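Local coordinates for GTPase activator-like protein (Chaetomium thermophilum, PDB 6SSH), which probably stimulates GTP hydrolysis by a small GTPase as a GTPase-activating protein, this chain being its TSC2-type Rap/Ran-GAP domain, at residues I8-G13 with T18-N23; T80-N85 with I93-H98. All blocks are in the same frame, centred on the assembly; numbering follows the deposited sequence.

Overall arrangement
Contact 1 sets helix 17-21 and the turn after it against the end of the central strand 2-10; contact 2 joins the loop after the neighbouring strand 73-78 to helix 93-99. They follow one another along the chain, yet their centres are about 11 Å apart, and they share polar groups. Residues 21 and 22 hand their carbonyls from contact 1 to contact 2: Leu21 O receives Lys95 NZ at 2.8 Å, and Ala22 O lies 2.7 Å from Thr84 OG1, a probable hydrogen bond. Tyr9 CB also packs on Thr80 CG2, 3.7 Å away. Residues 18-23 are thus held between strand 2-10 and both the 80-85 loop and helix 93-99, in Rap-GAP relatives the catalytic helix.

Contact 1: residues I8-G13 with T18-N23; sequences IYIKEG and TEILAN. With EDO (1,2-ethanediol), chain G.
After strand 2-10 the chain turns and helix 17-21 packs back against the strand's end, bringing Ile10 CA and Ile20 CA within 5.6 Å, whereas Ile8 CA and Leu21 CA remain 7.5 Å apart. Ile20 is the apolar wedge. Its CG2 branch reaches Ile8 CG2 at 3.5 Å, a tight carbon pair, and its CG1 and CD1 cross Ile10 at a slant, with CG1 3.9 Å from Ile10 CG2. In Ile8 and Ile10, CG1 stands beside the backbone N (chi1 -53° and -50°), which leaves CG2 anti to N and turned to Ile20. Beta-branched Ile8 and Ile10 suit a strand; Ile20 offers one branch to each of them.

Tyr9 supplies a backbone acceptor: Asn23 ND2 binds Tyr9 O at 3.0 Å. Tyr9 O lies almost in the plane of the Asn23 amide, but the nitrogen approaches from 38° above the carbonyl plane. Gln14 OE1 accepts from both Asn23 ND2 and Lys11 N, fixing the amide further. A water links Asn23 OD1 to Lys11 NZ, 2.8 Å and 2.7 Å away, so the exposed lysine's polar end meets the amide through water, while its CE packs near OD1. Tyr9 itself sends its OH to Asp110 and its ring to Tyr30 and Trp108. A short asparagine with a donor and an acceptor thus satisfies a buried carbonyl and ties the post-helix turn to the strand end.

Contact 2: residues T80-N85 with I93-H98; sequences TQMPTN and IMKKRH. With EDO (1,2-ethanediol), chain E; EDO (1,2-ethanediol), chain B.
Lys95 NZ is gripped by two groups of the 80-85 loop, Met82 O and Thr84 OG1, each at 2.9 Å, and also by Leu21 O and Thr79 O. The ammonium comes in 43° above the Met82 carbonyl plane. Four acceptors for three N-H groups mean that at least one N-H is shared; together they fix the end of the lysine. Thr84 OG1 also bonds to Ala22 O, so its hydroxyl both accepts and donates.

The lysine chain, extended beyond CG, runs from the helix to the loop, and Met82 slides past it in the opposite direction: Met82 SD lies 3.7 Å from Lys95 CG, while Met82 CB covers the outer methylenes. With chi2 (171°) and chi3 (-172°) both extended, Met82 CE is carried to His98, 3.6 Å from His98 CD2. The sulfur lies 5.0 Å from the ring centroid in an oblique Met-aromatic approach. Arg97 CG covers one face of that imidazole, whose polar partner is Asp60; Asp60 also pairs with Arg97. A flexible thioether suits this place, lying against both a methylene chain and a ring.

Lysine and histidine here belong to the KKRH sequence of helix 93-99, which in Rap-GAP family members leads into the asparagine thumb.

Contact 1: residues I8-G13 with T18-N23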
# COMPACT_ATOMS: atom_id res chain seq x y z
N ILE A 8 -1.90 -2.73 -0.21
CA ILE A 8 -2.56 -4.00 -0.55
C ILE A 8 -2.33 -5.06 0.50
O ILE A 8 -1.15 -5.42 0.74
CB ILE A 8 -2.04 -4.55 -1.88
CG1 ILE A 8 -2.13 -3.50 -3.01
CG2 ILE A 8 -2.79 -5.82 -2.25
CD1 ILE A 8 -1.28 -3.83 -4.24
N TYR A 9 -3.35 -5.57 1.15
CA TYR A 9 -3.26 -6.65 2.13
C TYR A 9 -3.41 -8.00 1.46
O TYR A 9 -4.40 -8.23 0.74
CB TYR A 9 -4.37 -6.51 3.20
CG TYR A 9 -4.28 -7.58 4.25
CD1 TYR A 9 -3.35 -7.49 5.28
CD2 TYR A 9 -5.07 -8.71 4.23
CE1 TYR A 9 -3.23 -8.48 6.22
CE2 TYR A 9 -4.97 -9.71 5.18
CZ TYR A 9 -4.03 -9.62 6.19
OH TYR A 9 -3.95 -10.63 7.10
N ILE A 10 -2.44 -8.88 1.71
CA ILE A 10 -2.48 -10.26 1.23
C ILE A 10 -2.75 -11.20 2.39
O ILE A 10 -1.98 -11.22 3.36
CB ILE A 10 -1.20 -10.67 0.51
CG1 ILE A 10 -0.81 -9.65 -0.55
CG2 ILE A 10 -1.39 -12.07 -0.04
CD1 ILE A 10 0.44 -10.00 -1.32
N LYS A 11 -3.85 -11.95 2.33
CA LYS A 11 -4.27 -12.85 3.39
C LYS A 11 -3.53 -14.18 3.29
O LYS A 11 -3.09 -14.57 2.22
CB LYS A 11 -5.81 -13.04 3.32
CG LYS A 11 -6.47 -13.74 4.49
CD LYS A 11 -8.03 -13.73 4.34
CE LYS A 11 -8.51 -13.97 2.91
NZ LYS A 11 -9.89 -14.57 2.86
N GLU A 12 -3.49 -14.92 4.39
CA GLU A 12 -2.87 -16.22 4.44
C GLU A 12 -3.29 -17.12 3.28
O GLU A 12 -4.50 -17.26 3.01
CB GLU A 12 -3.25 -16.91 5.74
CG GLU A 12 -2.56 -18.26 5.94
CD GLU A 12 -2.65 -18.75 7.37
OE1 GLU A 12 -3.77 -19.06 7.82
OE2 GLU A 12 -1.59 -18.82 8.03
N GLY A 13 -2.32 -17.70 2.56
CA GLY A 13 -2.61 -18.62 1.49
C GLY A 13 -2.81 -18.02 0.11
O GLY A 13 -2.83 -18.75 -0.86
N THR A 18 -6.53 -11.42 -8.20
CA THR A 18 -7.97 -11.22 -8.11
C THR A 18 -8.47 -11.51 -6.70
O THR A 18 -9.20 -10.72 -6.11
CB THR A 18 -8.68 -12.05 -9.21
OG1 THR A 18 -8.03 -11.78 -10.46
CG2 THR A 18 -10.13 -11.68 -9.32
N GLU A 19 -8.04 -12.62 -6.13
CA GLU A 19 -8.47 -12.94 -4.77
C GLU A 19 -7.94 -11.95 -3.72
O GLU A 19 -8.59 -11.64 -2.68
CB GLU A 19 -8.12 -14.38 -4.44
CG GLU A 19 -6.60 -14.61 -4.32
CD GLU A 19 -6.19 -16.06 -4.13
OE1 GLU A 19 -7.08 -16.89 -3.76
OE2 GLU A 19 -4.98 -16.33 -4.35
N ILE A 20 -6.73 -11.46 -3.94
CA ILE A 20 -6.15 -10.47 -3.02
C ILE A 20 -6.93 -9.14 -3.05
O ILE A 20 -7.26 -8.56 -2.02
CB ILE A 20 -4.65 -10.24 -3.40
CG1 ILE A 20 -3.79 -11.49 -3.08
CG2 ILE A 20 -4.08 -9.01 -2.69
CD1 ILE A 20 -2.45 -11.45 -3.78
N LEU A 21 -7.29 -8.70 -4.25
CA LEU A 21 -8.00 -7.43 -4.36
C LEU A 21 -9.37 -7.56 -3.72
O LEU A 21 -9.89 -6.55 -3.25
CB LEU A 21 -8.13 -7.04 -5.83
CG LEU A 21 -6.82 -6.64 -6.54
CD1 LEU A 21 -7.09 -6.39 -8.03
CD2 LEU A 21 -6.17 -5.42 -5.91
N ALA A 22 -9.95 -8.72 -3.70
CA ALA A 22 -11.28 -8.90 -3.11
C ALA A 22 -11.29 -8.65 -1.60
O ALA A 22 -12.36 -8.46 -1.02
CB ALA A 22 -11.82 -10.27 -3.43
N ASN A 23 -10.15 -8.72 -0.92
CA ASN A 23 -10.14 -8.57 0.52
C ASN A 23 -10.71 -7.23 0.94
O ASN A 23 -10.46 -6.21 0.30
CB ASN A 23 -8.70 -8.67 1.07
CG ASN A 23 -8.07 -10.01 0.81
OD1 ASN A 23 -8.72 -11.03 0.72
ND2 ASN A 23 -6.75 -10.03 0.76
C1 EDO G . -4.92 -19.29 -4.25
O1 EDO G . -4.41 -20.12 -3.19
C2 EDO G . -5.76 -20.01 -5.32
O2 EDO G . -7.12 -20.24 -4.91
O HOH W 1 -10.92 -12.24 1.89

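Contact 2: residues T80-N85 with I93-H98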
# COMPACT_ATOMS: atom_id res chain seq x y z
N THR A 80 -8.32 -2.74 0.78
CA THR A 80 -9.26 -3.21 1.78
C THR A 80 -10.31 -2.12 2.14
O THR A 80 -11.34 -2.46 2.72
CB THR A 80 -8.62 -3.72 3.05
OG1 THR A 80 -7.77 -2.67 3.60
CG2 THR A 80 -7.76 -4.98 2.80
N GLN A 81 -10.03 -0.84 1.83
CA GLN A 81 -11.03 0.25 2.03
C GLN A 81 -12.08 0.29 0.93
O GLN A 81 -13.06 1.03 1.03
CB GLN A 81 -10.33 1.62 2.14
CG GLN A 81 -9.52 1.82 3.40
CD GLN A 81 -10.31 1.86 4.68
OE1 GLN A 81 -10.02 1.19 5.63
NE2 GLN A 81 -11.38 2.66 4.71
N MET A 82 -11.81 -0.39 -0.18
CA MET A 82 -12.64 -0.33 -1.38
C MET A 82 -13.64 -1.46 -1.35
O MET A 82 -13.30 -2.57 -1.00
CB MET A 82 -11.77 -0.42 -2.63
CG MET A 82 -10.70 0.67 -2.71
SD MET A 82 -9.58 0.31 -4.07
CE MET A 82 -8.29 1.57 -3.79
N PRO A 83 -14.90 -1.19 -1.75
CA PRO A 83 -15.92 -2.25 -1.70
C PRO A 83 -15.63 -3.36 -2.70
O PRO A 83 -15.10 -3.14 -3.77
CB PRO A 83 -17.23 -1.52 -2.05
CG PRO A 83 -16.83 -0.26 -2.63
CD PRO A 83 -15.44 0.10 -2.25
N THR A 84 -16.01 -4.57 -2.27
CA THR A 84 -15.96 -5.74 -3.14
C THR A 84 -17.38 -6.17 -3.45
O THR A 84 -18.20 -6.35 -2.53
CB THR A 84 -15.24 -6.87 -2.42
OG1 THR A 84 -13.87 -6.49 -2.16
CG2 THR A 84 -15.24 -8.15 -3.17
N ASN A 85 -17.65 -6.36 -4.72
CA ASN A 85 -18.89 -6.99 -5.14
C ASN A 85 -18.56 -7.86 -6.35
O ASN A 85 -18.31 -7.34 -7.42
CB ASN A 85 -19.99 -5.95 -5.47
CG ASN A 85 -21.28 -6.60 -5.90
OD1 ASN A 85 -21.31 -7.63 -6.55
ND2 ASN A 85 -22.39 -6.03 -5.42
N ILE A 93 -11.84 -4.88 -11.04
CA ILE A 93 -11.19 -3.89 -11.90
C ILE A 93 -11.31 -2.51 -11.27
O ILE A 93 -10.43 -1.66 -11.53
CB ILE A 93 -11.73 -3.88 -13.35
CG1 ILE A 93 -13.12 -3.31 -13.41
CG2 ILE A 93 -11.61 -5.28 -13.97
CD1 ILE A 93 -13.63 -3.22 -14.87
N MET A 94 -12.33 -2.22 -10.48
CA MET A 94 -12.43 -0.91 -9.87
C MET A 94 -11.30 -0.68 -8.84
O MET A 94 -10.92 0.46 -8.60
CB MET A 94 -13.82 -0.64 -9.33
CG MET A 94 -14.90 -0.63 -10.38
SD MET A 94 -14.61 0.64 -11.62
CE MET A 94 -16.10 0.46 -12.49
N LYS A 95 -10.77 -1.75 -8.24
CA LYS A 95 -9.60 -1.61 -7.35
C LYS A 95 -8.32 -1.63 -8.17
O LYS A 95 -7.41 -0.83 -7.90
CB LYS A 95 -9.55 -2.73 -6.35
CG LYS A 95 -10.83 -2.86 -5.53
CD LYS A 95 -10.61 -3.66 -4.25
CE LYS A 95 -11.91 -4.09 -3.56
NZ LYS A 95 -11.68 -4.65 -2.21
N LYS A 96 -8.21 -2.49 -9.16
CA LYS A 96 -7.01 -2.60 -10.00
C LYS A 96 -6.69 -1.31 -10.68
O LYS A 96 -5.50 -0.99 -10.92
CB LYS A 96 -7.10 -3.77 -10.98
CG LYS A 96 -5.95 -4.08 -11.85
CD LYS A 96 -4.67 -4.40 -11.09
CE LYS A 96 -3.43 -4.56 -11.96
NZ LYS A 96 -3.48 -5.74 -12.82
N ARG A 97 -7.71 -0.53 -11.04
CA ARG A 97 -7.45 0.70 -11.79
C ARG A 97 -6.62 1.67 -10.95
O ARG A 97 -5.90 2.50 -11.56
CB ARG A 97 -8.73 1.38 -12.28
CG ARG A 97 -9.48 2.18 -11.19
CD ARG A 97 -10.79 2.74 -11.78
NE ARG A 97 -11.25 3.94 -11.09
CZ ARG A 97 -12.00 3.94 -10.02
NH1 ARG A 97 -12.36 5.08 -9.52
NH2 ARG A 97 -12.35 2.84 -9.39
N HIS A 98 -6.71 1.58 -9.64
CA HIS A 98 -5.88 2.44 -8.79
C HIS A 98 -4.48 1.86 -8.66
O HIS A 98 -3.52 2.49 -9.08
CB HIS A 98 -6.50 2.64 -7.43
CG HIS A 98 -7.86 3.22 -7.49
ND1 HIS A 98 -8.05 4.51 -7.93
CD2 HIS A 98 -9.04 2.74 -7.11
CE1 HIS A 98 -9.37 4.76 -7.88
NE2 HIS A 98 -9.98 3.70 -7.40
C1 EDO E . -11.74 1.77 8.86
O1 EDO E . -10.47 1.54 8.19
C2 EDO E . -12.65 2.90 8.33
O2 EDO E . -13.09 2.71 6.97
C1 EDO B . -15.80 1.39 3.23
O1 EDO B . -16.80 2.29 2.69
C2 EDO B . -14.63 2.17 3.84
O2 EDO B . -13.94 2.93 2.86